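Local structure of cortical-lytic enzyme (Bacillus cereus, 4S3J) at residues Ile168-Ile173 with Asp214-Phe219; Thr250-Thr255 with Val280-Asp285. The protein hydrolyses partly degraded spore-cortex peptidoglycan during germination as an N-acetylglucosaminidase that recognises muramic acid delta-lactam residues. All blocks are in the same frame, centred on the assembly; numbering follows the deposited sequence.

Contact 1: Ile168-Ile173 with Asp214-Phe219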
loop_
_atom_site.group_PDB
_atom_site.type_symbol
_atom_site.label_atom_id
_atom_site.label_comp_id
_atom_site.label_asym_id
_atom_site.label_seq_id
_atom_site.Cartn_x
_atom_site.Cartn_y
_atom_site.Cartn_z
ATOM N N ILE A 168 -10.029 11.531 6.917
ATOM C CA ILE A 168 -10.323 12.549 5.900
ATOM C C ILE A 168 -10.705 11.872 4.600
ATOM O O ILE A 168 -9.871 11.189 4.027
ATOM C CB ILE A 168 -9.110 13.454 5.587
ATOM C CG1 ILE A 168 -8.528 14.094 6.846
ATOM C CG2 ILE A 168 -9.469 14.470 4.485
ATOM C CD1 ILE A 168 -9.431 15.009 7.539
ATOM N N PRO A 169 -11.945 12.076 4.098
ATOM C CA PRO A 169 -12.189 11.535 2.753
ATOM C C PRO A 169 -11.555 12.418 1.684
ATOM O O PRO A 169 -11.671 13.632 1.772
ATOM C CB PRO A 169 -13.714 11.506 2.654
ATOM C CG PRO A 169 -14.171 12.587 3.564
ATOM C CD PRO A 169 -13.159 12.675 4.682
ATOM N N MET A 170 -10.837 11.821 0.740
ATOM C CA MET A 170 -10.255 12.566 -0.390
ATOM C C MET A 170 -11.250 12.704 -1.528
ATOM O O MET A 170 -12.062 11.801 -1.782
ATOM C CB MET A 170 -8.984 11.862 -0.878
ATOM C CG MET A 170 -7.825 11.897 0.116
ATOM S SD MET A 170 -6.581 10.593 -0.117
ATOM C CE MET A 170 -6.037 10.889 -1.787
ATOM N N LEU A 171 -11.216 13.857 -2.182
ATOM C CA LEU A 171 -11.935 14.060 -3.430
ATOM C C LEU A 171 -10.996 13.637 -4.544
ATOM O O LEU A 171 -10.100 14.394 -4.939
ATOM C CB LEU A 171 -12.371 15.525 -3.573
ATOM C CG LEU A 171 -12.988 15.935 -4.917
ATOM C CD1 LEU A 171 -14.074 14.991 -5.370
ATOM C CD2 LEU A 171 -13.556 17.340 -4.844
ATOM N N VAL A 172 -11.170 12.406 -5.022
ATOM C CA VAL A 172 -10.293 11.866 -6.032
ATOM C C VAL A 172 -10.831 12.162 -7.423
ATOM O O VAL A 172 -11.892 11.691 -7.795
ATOM C CB VAL A 172 -10.127 10.330 -5.879
ATOM C CG1 VAL A 172 -9.196 9.780 -6.937
ATOM C CG2 VAL A 172 -9.624 9.959 -4.476
ATOM N N ILE A 173 -10.078 12.947 -8.184
ATOM C CA ILE A 173 -10.495 13.381 -9.510
ATOM C C ILE A 173 -9.581 12.797 -10.580
ATOM O O ILE A 173 -8.362 12.986 -10.533
ATOM C CB ILE A 173 -10.495 14.925 -9.601
ATOM C CG1 ILE A 173 -11.467 15.504 -8.575
ATOM C CG2 ILE A 173 -10.909 15.401 -10.987
ATOM C CD1 ILE A 173 -11.179 16.930 -8.200
ATOM N N ASP A 214 -9.151 16.979 1.475
ATOM C CA ASP A 214 -8.020 16.876 0.554
ATOM C C ASP A 214 -8.538 16.651 -0.856
ATOM O O ASP A 214 -9.341 15.749 -1.085
ATOM C CB ASP A 214 -7.078 15.726 0.930
ATOM C CG ASP A 214 -5.891 15.604 -0.036
ATOM O OD1 ASP A 214 -4.951 16.426 0.049
ATOM O OD2 ASP A 214 -5.887 14.691 -0.887
ATOM N N ILE A 215 -8.079 17.481 -1.784
ATOM C CA ILE A 215 -8.399 17.362 -3.197
ATOM C C ILE A 215 -7.244 16.680 -3.899
ATOM O O ILE A 215 -6.103 17.161 -3.849
ATOM C CB ILE A 215 -8.665 18.745 -3.847
ATOM C CG1 ILE A 215 -9.933 19.402 -3.284
ATOM C CG2 ILE A 215 -8.928 18.589 -5.348
ATOM C CD1 ILE A 215 -9.895 19.834 -1.883
ATOM N N HIS A 216 -7.534 15.538 -4.509
ATOM C CA HIS A 216 -6.510 14.690 -5.093
ATOM C C HIS A 216 -6.682 14.498 -6.600
ATOM O O HIS A 216 -7.681 13.939 -7.034
ATOM C CB HIS A 216 -6.524 13.307 -4.445
ATOM C CG HIS A 216 -5.416 12.424 -4.923
ATOM N ND1 HIS A 216 -4.195 12.380 -4.309
ATOM C CD2 HIS A 216 -5.333 11.590 -5.993
ATOM C CE1 HIS A 216 -3.397 11.543 -4.958
ATOM N NE2 HIS A 216 -4.070 11.062 -5.988
ATOM N N PHE A 217 -5.688 14.919 -7.381
ATOM C CA PHE A 217 -5.708 14.706 -8.820
ATOM C C PHE A 217 -4.898 13.493 -9.231
ATOM O O PHE A 217 -3.684 13.375 -8.939
ATOM C CB PHE A 217 -5.203 15.946 -9.549
ATOM C CG PHE A 217 -6.081 17.126 -9.359
ATOM C CD1 PHE A 217 -7.244 17.251 -10.096
ATOM C CD2 PHE A 217 -5.758 18.115 -8.447
ATOM C CE1 PHE A 217 -8.075 18.322 -9.922
ATOM C CE2 PHE A 217 -6.590 19.206 -8.270
ATOM C CZ PHE A 217 -7.752 19.308 -9.012
ATOM N N ASP A 218 -5.609 12.543 -9.820
ATOM C CA ASP A 218 -4.985 11.415 -10.474
ATOM C C ASP A 218 -5.168 11.602 -11.972
ATOM O O ASP A 218 -6.070 11.019 -12.574
ATOM C CB ASP A 218 -5.580 10.096 -10.004
ATOM C CG ASP A 218 -4.917 8.901 -10.662
ATOM O OD1 ASP A 218 -3.812 9.075 -11.228
ATOM O OD2 ASP A 218 -5.482 7.791 -10.589
ATOM N N PHE A 219 -4.339 12.466 -12.548
ATOM C CA PHE A 219 -4.304 12.692 -13.993
ATOM C C PHE A 219 -3.153 11.869 -14.573
ATOM O O PHE A 219 -1.980 12.066 -14.193
ATOM C CB PHE A 219 -4.105 14.183 -14.328
ATOM C CG PHE A 219 -5.325 15.061 -14.095
ATOM C CD1 PHE A 219 -6.562 14.529 -13.770
ATOM C CD2 PHE A 219 -5.220 16.440 -14.239
ATOM C CE1 PHE A 219 -7.663 15.349 -13.586
ATOM C CE2 PHE A 219 -6.320 17.257 -14.055
ATOM C CZ PHE A 219 -7.544 16.706 -13.733
#
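Met170 and Asp214 sit side by side at the start of a parallel pairing between strands 168-177 and 214-218, neighbours in the TIM barrel of this family 18 glycoside hydrolase. Four backbone bonds join them: Leu171 N to Asp214 O, His216 N to Leu171 O (2.8 Å), Ile173 N to His216 O and, more bent than the others, Asp218 N to Ile173 O (2.9 Å). The strand directions diverge by 33°, in keeping with the twist of a barrel wall.

Met170, Val172, Asp214 and His216 line the barrel interior. Followed outward, Met170 begins with CB 3.9 Å from Asp214 O; its CG then runs alongside the carboxylate, 3.5 Å from Asp214 OD2. At SD the chain bends (chi3 59°), turning the methyl toward the neighbouring imidazole, where CE lies 3.5 Å from His216 ND1 and approaches the ring obliquely. These are van der Waals contacts; the polar atoms find their hydrogen bonds elsewhere. Asp214 OD2 and His216 ND1 both bond Ser248 OG, Asp214 OD1 bonds Thr246 OG1 and His216 NE2 bonds Thr250 OG1, which holds carboxylate and ring in place.

Leu171, Ile173, Ile215 and Phe217 face the surrounding helices, with Ile203 of helix 193-210 touching the first three and helix 227-240 packing on Phe217. Asp218, the last residue bonded in the pairing, lies two before Glu220, the probable proton donor, in the Asp-x-Glu ending of the family 18 signature. With CG1 beside the backbone N (chi1 -60°) and the chain extended beyond it, Ile173 rests CD1 against two neighbours, 3.8 Å from Phe217 CE1 and 4.0 Å from Ile215 CG2.

Contact 2: Thr250-Thr255 with Val280-Asp285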
loop_
_atom_site.group_PDB
_atom_site.type_symbol
_atom_site.label_atom_id
_atom_site.label_comp_id
_atom_site.label_asym_id
_atom_site.label_seq_id
_atom_site.Cartn_x
_atom_site.Cartn_y
_atom_site.Cartn_z
ATOM N N THR A 250 -1.277 12.147 -7.798
ATOM C CA THR A 250 -0.661 10.875 -8.132
ATOM C C THR A 250 0.514 11.070 -9.088
ATOM O O THR A 250 0.413 11.793 -10.080
ATOM C CB THR A 250 -1.692 9.913 -8.781
ATOM O OG1 THR A 250 -2.681 9.555 -7.809
ATOM C CG2 THR A 250 -1.014 8.650 -9.314
ATOM N N LEU A 251 1.618 10.405 -8.793
ATOM C CA LEU A 251 2.807 10.413 -9.646
ATOM C C LEU A 251 3.192 9.000 -10.083
ATOM O O LEU A 251 3.238 8.066 -9.270
ATOM C CB LEU A 251 3.996 11.051 -8.916
ATOM C CG LEU A 251 3.960 12.551 -8.617
ATOM C CD1 LEU A 251 5.167 12.914 -7.728
ATOM C CD2 LEU A 251 3.935 13.376 -9.888
ATOM N N VAL A 252 3.527 8.845 -11.355
ATOM C CA VAL A 252 4.153 7.615 -11.818
ATOM C C VAL A 252 5.542 7.519 -11.176
ATOM O O VAL A 252 6.172 8.545 -10.873
ATOM C CB VAL A 252 4.273 7.543 -13.357
ATOM C CG1 VAL A 252 2.895 7.433 -14.006
ATOM C CG2 VAL A 252 5.052 8.744 -13.894
ATOM N N PRO A 253 6.021 6.284 -10.953
ATOM C CA PRO A 253 7.348 6.065 -10.372
ATOM C C PRO A 253 8.455 6.401 -11.368
ATOM O O PRO A 253 8.372 6.007 -12.535
ATOM C CB PRO A 253 7.340 4.574 -10.037
ATOM C CG PRO A 253 6.405 3.984 -11.016
ATOM C CD PRO A 253 5.318 5.011 -11.205
ATOM N N LYS A 254 9.448 7.143 -10.900
ATOM C CA LYS A 254 10.629 7.518 -11.682
ATOM C C LYS A 254 11.901 7.301 -10.875
ATOM O O LYS A 254 11.876 7.430 -9.666
ATOM C CB LYS A 254 10.571 8.992 -12.094
ATOM C CG LYS A 254 9.546 9.298 -13.161
ATOM C CD LYS A 254 9.771 10.695 -13.766
ATOM C CE LYS A 254 8.451 11.360 -14.165
ATOM N NZ LYS A 254 8.651 12.723 -14.798
ATOM N N THR A 255 13.009 7.009 -11.552
ATOM C CA THR A 255 14.323 6.957 -10.901
ATOM C C THR A 255 15.291 7.993 -11.460
ATOM O O THR A 255 16.441 8.066 -11.031
ATOM C CB THR A 255 14.967 5.572 -11.044
ATOM O OG1 THR A 255 15.118 5.264 -12.434
ATOM C CG2 THR A 255 14.109 4.499 -10.362
ATOM N N VAL A 280 1.238 10.850 -3.981
ATOM C CA VAL A 280 1.150 9.390 -3.925
ATOM C C VAL A 280 1.902 8.834 -5.131
ATOM O O VAL A 280 1.486 9.036 -6.271
ATOM C CB VAL A 280 -0.313 8.893 -3.918
ATOM C CG1 VAL A 280 -0.362 7.383 -4.019
ATOM C CG2 VAL A 280 -1.026 9.341 -2.655
ATOM N N ILE A 281 3.029 8.168 -4.873
ATOM C CA ILE A 281 3.847 7.619 -5.949
ATOM C C ILE A 281 3.486 6.162 -6.135
ATOM O O ILE A 281 3.483 5.395 -5.175
ATOM C CB ILE A 281 5.360 7.763 -5.677
ATOM C CG1 ILE A 281 5.697 9.212 -5.290
ATOM C CG2 ILE A 281 6.165 7.297 -6.898
ATOM C CD1 ILE A 281 7.171 9.493 -5.095
ATOM N N MET A 282 3.168 5.789 -7.363
ATOM C CA MET A 282 2.701 4.438 -7.658
ATOM C C MET A 282 3.865 3.449 -7.743
ATOM O O MET A 282 4.177 2.902 -8.809
ATOM C CB MET A 282 1.889 4.438 -8.948
ATOM C CG MET A 282 0.593 5.202 -8.796
ATOM S SD MET A 282 -0.480 5.115 -10.234
ATOM C CE MET A 282 0.580 5.896 -11.452
ATOM N N THR A 283 4.475 3.203 -6.587
ATOM C CA THR A 283 5.606 2.287 -6.462
ATOM C C THR A 283 5.147 0.816 -6.417
ATOM O O THR A 283 5.341 0.101 -5.428
ATOM C CB THR A 283 6.446 2.653 -5.213
ATOM O OG1 THR A 283 5.577 3.124 -4.168
ATOM C CG2 THR A 283 7.439 3.759 -5.536
ATOM N N TYR A 284 4.510 0.385 -7.502
ATOM C CA TYR A 284 4.085 -0.995 -7.653
ATOM C C TYR A 284 3.915 -1.294 -9.142
ATOM O O TYR A 284 4.105 -0.406 -9.967
ATOM C CB TYR A 284 2.817 -1.254 -6.843
ATOM C CG TYR A 284 1.730 -0.227 -6.981
ATOM C CD1 TYR A 284 0.974 -0.171 -8.136
ATOM C CD2 TYR A 284 1.456 0.687 -5.973
ATOM C CE1 TYR A 284 -0.033 0.753 -8.295
ATOM C CE2 TYR A 284 0.432 1.623 -6.124
ATOM C CZ TYR A 284 -0.301 1.644 -7.291
ATOM O OH TYR A 284 -1.313 2.550 -7.474
ATOM N N ASP A 285 3.599 -2.551 -9.472
ATOM C CA ASP A 285 3.404 -3.058 -10.850
ATOM C C ASP A 285 4.687 -3.147 -11.696
ATOM O O ASP A 285 4.666 -2.874 -12.899
ATOM C CB ASP A 285 2.366 -2.225 -11.604
ATOM C CG ASP A 285 0.971 -2.443 -11.085
ATOM O OD1 ASP A 285 0.739 -3.473 -10.406
ATOM O OD2 ASP A 285 0.100 -1.592 -11.363
#
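Leu251 and Ile281 form the buried, tightly paired part of this contact, where the parallel strands 246-251 and 278-281 reach their C-terminal ends. Two backbone bonds hold them: Leu251 N to Val280 O (2.9 Å, N-H...O 172°) and Met282 N to Leu251 O (3.0 Å). The side chains of Leu251 and Ile281 turn outward to helix 269-275, where both meet Tyr269. Thr250 and Val280 turn to the barrel interior; there Thr250 OG1 bonds His216 NE2.

With OG1 beside its own backbone N (chi1 -67°), Thr250 has its methyl directed to Met282, whose side chain crosses it at about a right angle; CG2 of Thr250 lies 3.7 Å from Met282 SD. The thioether bends at its end (chi3 -62°), bringing Met282 CE to 3.8 Å from Val252 CG1. The Met282 side chain thus spans Thr250 and Val252, and it also touches Glu220, the probable proton donor.

Close packing continues past the strand ends as far as Pro253, which lays its ring against a peptide carbonyl, with CG 3.3 Å from Met282 O, and rests its CA 3.9 Å from Ile281 CG2. Beyond it the contact loosens and the two segments part on a partly exposed side. Met282 and Thr283 each centre an inverse gamma turn, the first closed by Thr283 N to Ile281 O (2.8 Å), the second by a weak bond from Tyr284 N to Met282 O; Lys254 leads away and bonds the carbonyls of Phe264 and His267. Residues Met282 to Asp285 match the Met-x-Tyr-Asp motif that follows the sixth barrel strand in family 18 enzymes, at the active-site end of the TIM barrel.

How the contacts relate
Contact 1 and contact 2 are alternate strand pairings of one TIM barrel, third with fourth and fifth with sixth, following each other along the chain without overlap, their centres about 16 Å apart. Of strands 168-177, 214-218, 246-251 and 278-281, among the eight parallel barrel strands, the middle two are direct neighbours, joined by a probable backbone bond between Phe217 O and Thr250 N (2.9 Å). Asp218 OD1 packs 3.3 Å from Thr250 CB, and His216 CE1 reaches Val280 CG2 inside the barrel. Both contacts approach Glu220, through Asp218 in contact 1 and Met282 in contact 2, so together they shape the wall around the probable proton donor.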